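Local coordinates for tube-forming protein in Mycobacterial Envelpe, TiME (Mycolicibacterium smegmatis, PDB 7CU9) that probably forms a tube across the mycobacterial outer envelope that may serve as a channel for protein secretion, at residues Val57-Asp60 with Pro61-Ser65; Gly76-Thr79 with His80-Lys83. All blocks are in the same frame, centred on the assembly; numbering follows the deposited sequence.

Interaction 1: residues Val57-Asp60 with Pro61-Ser65; sequences VFND and PDLAS
The D60 carboxylate carries P61 on one face: CD of the proline ring sits almost directly over D60 CG at 3.3 Å, and the D62 backbone N lies toward the same face but displaced to the OD2 end. A bridging water sits at the OD2 edge, close to the plane. This is an Asx turn laid over a type I beta turn, D60 to L63, and it takes the chain from helix 55-58 into strand 63-72. The Asx turn closes through D60 OD2, which accepts from D62 N at 3.0 Å, met from well above the carboxylate plane. The placement follows from chi1 of D60: with CG swung opposite the backbone N (-169°), the carboxylate stands beside its own carbonyl and over the peptide that follows. The turn itself is closed by L63 N, which donates to D60 O at 3.1 Å and nearly straight, although the donor stands above the carbonyl plane.

The D62 carboxylate is tilted 52° from that of D60, with the two OD2 atoms 4.2 Å apart. The water donates to both, at 2.6 Å from D60 OD2 and 2.7 Å from D62 OD2, and so probably eases the repulsion between them; R101 and R97 add weak, long ion pairs to D60 and D62 respectively. On the helix side of the turn, the F58 ring meets F66 edge-to-face. Just past it, strand 63-72 carries a classic beta bulge, with A64 and S65 together opposite V88 of strand 77-89. L63 folds back toward the helix end, its CG anti to the backbone N (chi1 -177°), which brings CD2 to 3.5 Å from F58 O.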
# COMPACT_ATOMS: atom_id res chain seq x y z
N VAL B 57 20.49 -19.12 -8.49
CA VAL B 57 20.89 -18.46 -7.22
C VAL B 57 20.97 -19.51 -6.10
O VAL B 57 22.03 -19.59 -5.47
CB VAL B 57 19.92 -17.31 -6.87
CG1 VAL B 57 20.17 -16.78 -5.47
CG2 VAL B 57 20.03 -16.20 -7.90
N PHE B 58 19.91 -20.27 -5.86
CA PHE B 58 19.76 -21.09 -4.62
C PHE B 58 20.32 -22.50 -4.79
O PHE B 58 20.93 -22.99 -3.83
CB PHE B 58 18.30 -21.16 -4.18
CG PHE B 58 17.85 -19.91 -3.47
CD1 PHE B 58 18.09 -19.75 -2.12
CD2 PHE B 58 17.23 -18.89 -4.17
CE1 PHE B 58 17.67 -18.60 -1.47
CE2 PHE B 58 16.82 -17.74 -3.52
CZ PHE B 58 17.04 -17.60 -2.17
N ASN B 59 20.10 -23.16 -5.93
CA ASN B 59 20.54 -24.57 -6.09
C ASN B 59 22.06 -24.63 -5.96
O ASN B 59 22.77 -23.84 -6.61
CB ASN B 59 20.00 -25.20 -7.37
CG ASN B 59 18.55 -25.60 -7.25
OD1 ASN B 59 18.09 -25.98 -6.17
ND2 ASN B 59 17.82 -25.54 -8.35
N ASP B 60 22.54 -25.55 -5.14
CA ASP B 60 23.95 -25.56 -4.70
C ASP B 60 24.19 -26.83 -3.90
O ASP B 60 23.28 -27.29 -3.22
CB ASP B 60 24.25 -24.34 -3.82
CG ASP B 60 25.72 -24.14 -3.56
OD1 ASP B 60 26.43 -23.76 -4.51
OD2 ASP B 60 26.15 -24.37 -2.41
N PRO B 61 25.41 -27.42 -3.94
CA PRO B 61 25.70 -28.57 -3.09
C PRO B 61 25.42 -28.30 -1.61
O PRO B 61 25.09 -29.24 -0.92
CB PRO B 61 27.19 -28.82 -3.36
CG PRO B 61 27.37 -28.34 -4.78
CD PRO B 61 26.51 -27.10 -4.86
N ASP B 62 25.52 -27.04 -1.16
CA ASP B 62 25.41 -26.68 0.28
C ASP B 62 24.04 -26.09 0.60
O ASP B 62 23.87 -25.62 1.74
CB ASP B 62 26.56 -25.78 0.70
CG ASP B 62 27.86 -26.56 0.80
OD1 ASP B 62 27.83 -27.67 1.39
OD2 ASP B 62 28.89 -26.08 0.27
N LEU B 63 23.06 -26.14 -0.31
CA LEU B 63 21.67 -25.75 0.05
C LEU B 63 21.07 -26.85 0.93
O LEU B 63 20.90 -27.99 0.45
CB LEU B 63 20.83 -25.53 -1.21
CG LEU B 63 19.41 -25.05 -0.94
CD1 LEU B 63 19.40 -23.66 -0.32
CD2 LEU B 63 18.58 -25.08 -2.21
N ALA B 64 20.79 -26.53 2.19
CA ALA B 64 20.25 -27.49 3.18
C ALA B 64 18.72 -27.53 3.10
O ALA B 64 18.15 -28.63 3.12
CB ALA B 64 20.72 -27.13 4.56
N SER B 65 18.08 -26.37 2.99
CA SER B 65 16.60 -26.29 2.95
C SER B 65 16.17 -25.04 2.20
O SER B 65 16.98 -24.10 2.08
CB SER B 65 16.01 -26.34 4.33
OG SER B 65 16.42 -25.23 5.09
O HOH W 1 28.75 -24.72 -2.04

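Interaction 2: residues Gly76-Thr79 with His80-Lys83; sequences GDAT and HLVK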
# COMPACT_ATOMS: atom_id res chain seq x y z
N GLY B 76 -7.31 -14.65 -9.38
CA GLY B 76 -7.08 -14.04 -10.71
C GLY B 76 -6.80 -12.55 -10.61
O GLY B 76 -7.00 -11.83 -11.61
N ASP B 77 -6.33 -12.09 -9.45
CA ASP B 77 -6.18 -10.65 -9.13
C ASP B 77 -4.85 -10.42 -8.42
O ASP B 77 -4.75 -10.75 -7.23
CB ASP B 77 -7.35 -10.16 -8.27
CG ASP B 77 -7.35 -8.67 -8.02
OD1 ASP B 77 -6.32 -8.02 -8.31
OD2 ASP B 77 -8.38 -8.17 -7.54
N ALA B 78 -3.87 -9.87 -9.14
CA ALA B 78 -2.50 -9.60 -8.62
C ALA B 78 -2.34 -8.11 -8.30
O ALA B 78 -1.19 -7.63 -8.32
CB ALA B 78 -1.48 -10.07 -9.62
N THR B 79 -3.43 -7.40 -7.97
CA THR B 79 -3.37 -5.95 -7.63
C THR B 79 -2.23 -5.74 -6.62
O THR B 79 -1.39 -4.84 -6.84
CB THR B 79 -4.71 -5.45 -7.11
OG1 THR B 79 -5.67 -5.53 -8.17
CG2 THR B 79 -4.64 -4.02 -6.62
N HIS B 80 -2.22 -6.53 -5.55
CA HIS B 80 -1.05 -6.75 -4.67
C HIS B 80 -0.53 -8.16 -4.96
O HIS B 80 -1.35 -9.09 -4.97
CB HIS B 80 -1.39 -6.52 -3.19
CG HIS B 80 -1.71 -5.10 -2.84
ND1 HIS B 80 -0.76 -4.22 -2.39
CD2 HIS B 80 -2.88 -4.41 -2.86
CE1 HIS B 80 -1.32 -3.05 -2.15
NE2 HIS B 80 -2.62 -3.14 -2.43
N LEU B 81 0.77 -8.29 -5.25
CA LEU B 81 1.46 -9.60 -5.35
C LEU B 81 2.70 -9.53 -4.47
O LEU B 81 3.44 -8.53 -4.55
CB LEU B 81 1.81 -9.94 -6.80
CG LEU B 81 2.49 -11.30 -6.98
CD1 LEU B 81 2.13 -11.94 -8.31
CD2 LEU B 81 4.00 -11.19 -6.85
N VAL B 82 2.90 -10.56 -3.65
CA VAL B 82 4.02 -10.63 -2.68
C VAL B 82 4.67 -12.00 -2.83
O VAL B 82 3.96 -13.01 -2.80
CB VAL B 82 3.53 -10.37 -1.25
CG1 VAL B 82 4.66 -10.52 -0.24
CG2 VAL B 82 2.88 -9.01 -1.13
N LYS B 83 5.99 -12.02 -2.96
CA LYS B 83 6.73 -13.29 -3.08
C LYS B 83 7.84 -13.31 -2.03
O LYS B 83 8.40 -12.25 -1.71
CB LYS B 83 7.25 -13.47 -4.51
CG LYS B 83 7.76 -14.86 -4.85
CD LYS B 83 8.02 -15.01 -6.31
CE LYS B 83 8.54 -16.36 -6.71
NZ LYS B 83 8.58 -16.51 -8.19
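An Asx turn at the start of strand 77-89 shapes the corner where A78 and T79 meet H80 and L81, at the hairpin end of this strand. D77 OD1 takes two donors from one residue: T79 N at 3.0 Å, and the T79 hydroxyl, whose OG1 donates at 2.6 Å into the syn lone pair. This double grip fixes the rotation of the threonine. With chi1 at -65°, OG1 lies beside its own backbone N, facing the aspartate, while CG2 points the other way, along the chain, and comes to 4.2 Å from H80 CD2.

The H80 ring leans obliquely against the T79 carbonyl carbon, its CD2 4.0 Å from T79 C. Across the corner the apolar touch is light: A78 CB meets one branch of L81, CD1, at 4.3 Å.

Both carbonyls of the corner are taken up by R149, which reaches A78 O and T79 O, and H80 N is bound by T73 OG1. Beyond the corner the strand runs on between strand 63-72, which L81 touches at T70 and Q72, and strand 161-169, which it touches at K166 and C168, while V82 packs against helix 15-22.

Overall arrangement
Interactions 1 and 2 come in series along the chain and sit on opposite sides of its centre, their own centres 27 Å apart and their nearest atoms about 9 Å apart, without touching. Interaction 1 leads from helix 55-58 into strand 63-72; interaction 2 lies where strand 77-89 begins, after that strand's hairpin partner has ended. Because the two strands are antiparallel neighbours in one large sheet, the contacts mark opposite ends of the same hairpin. Both lie in the PknH-like extracellular domain. Each is a local turn at the surface, and together they mark where two adjacent strands of the sheet start.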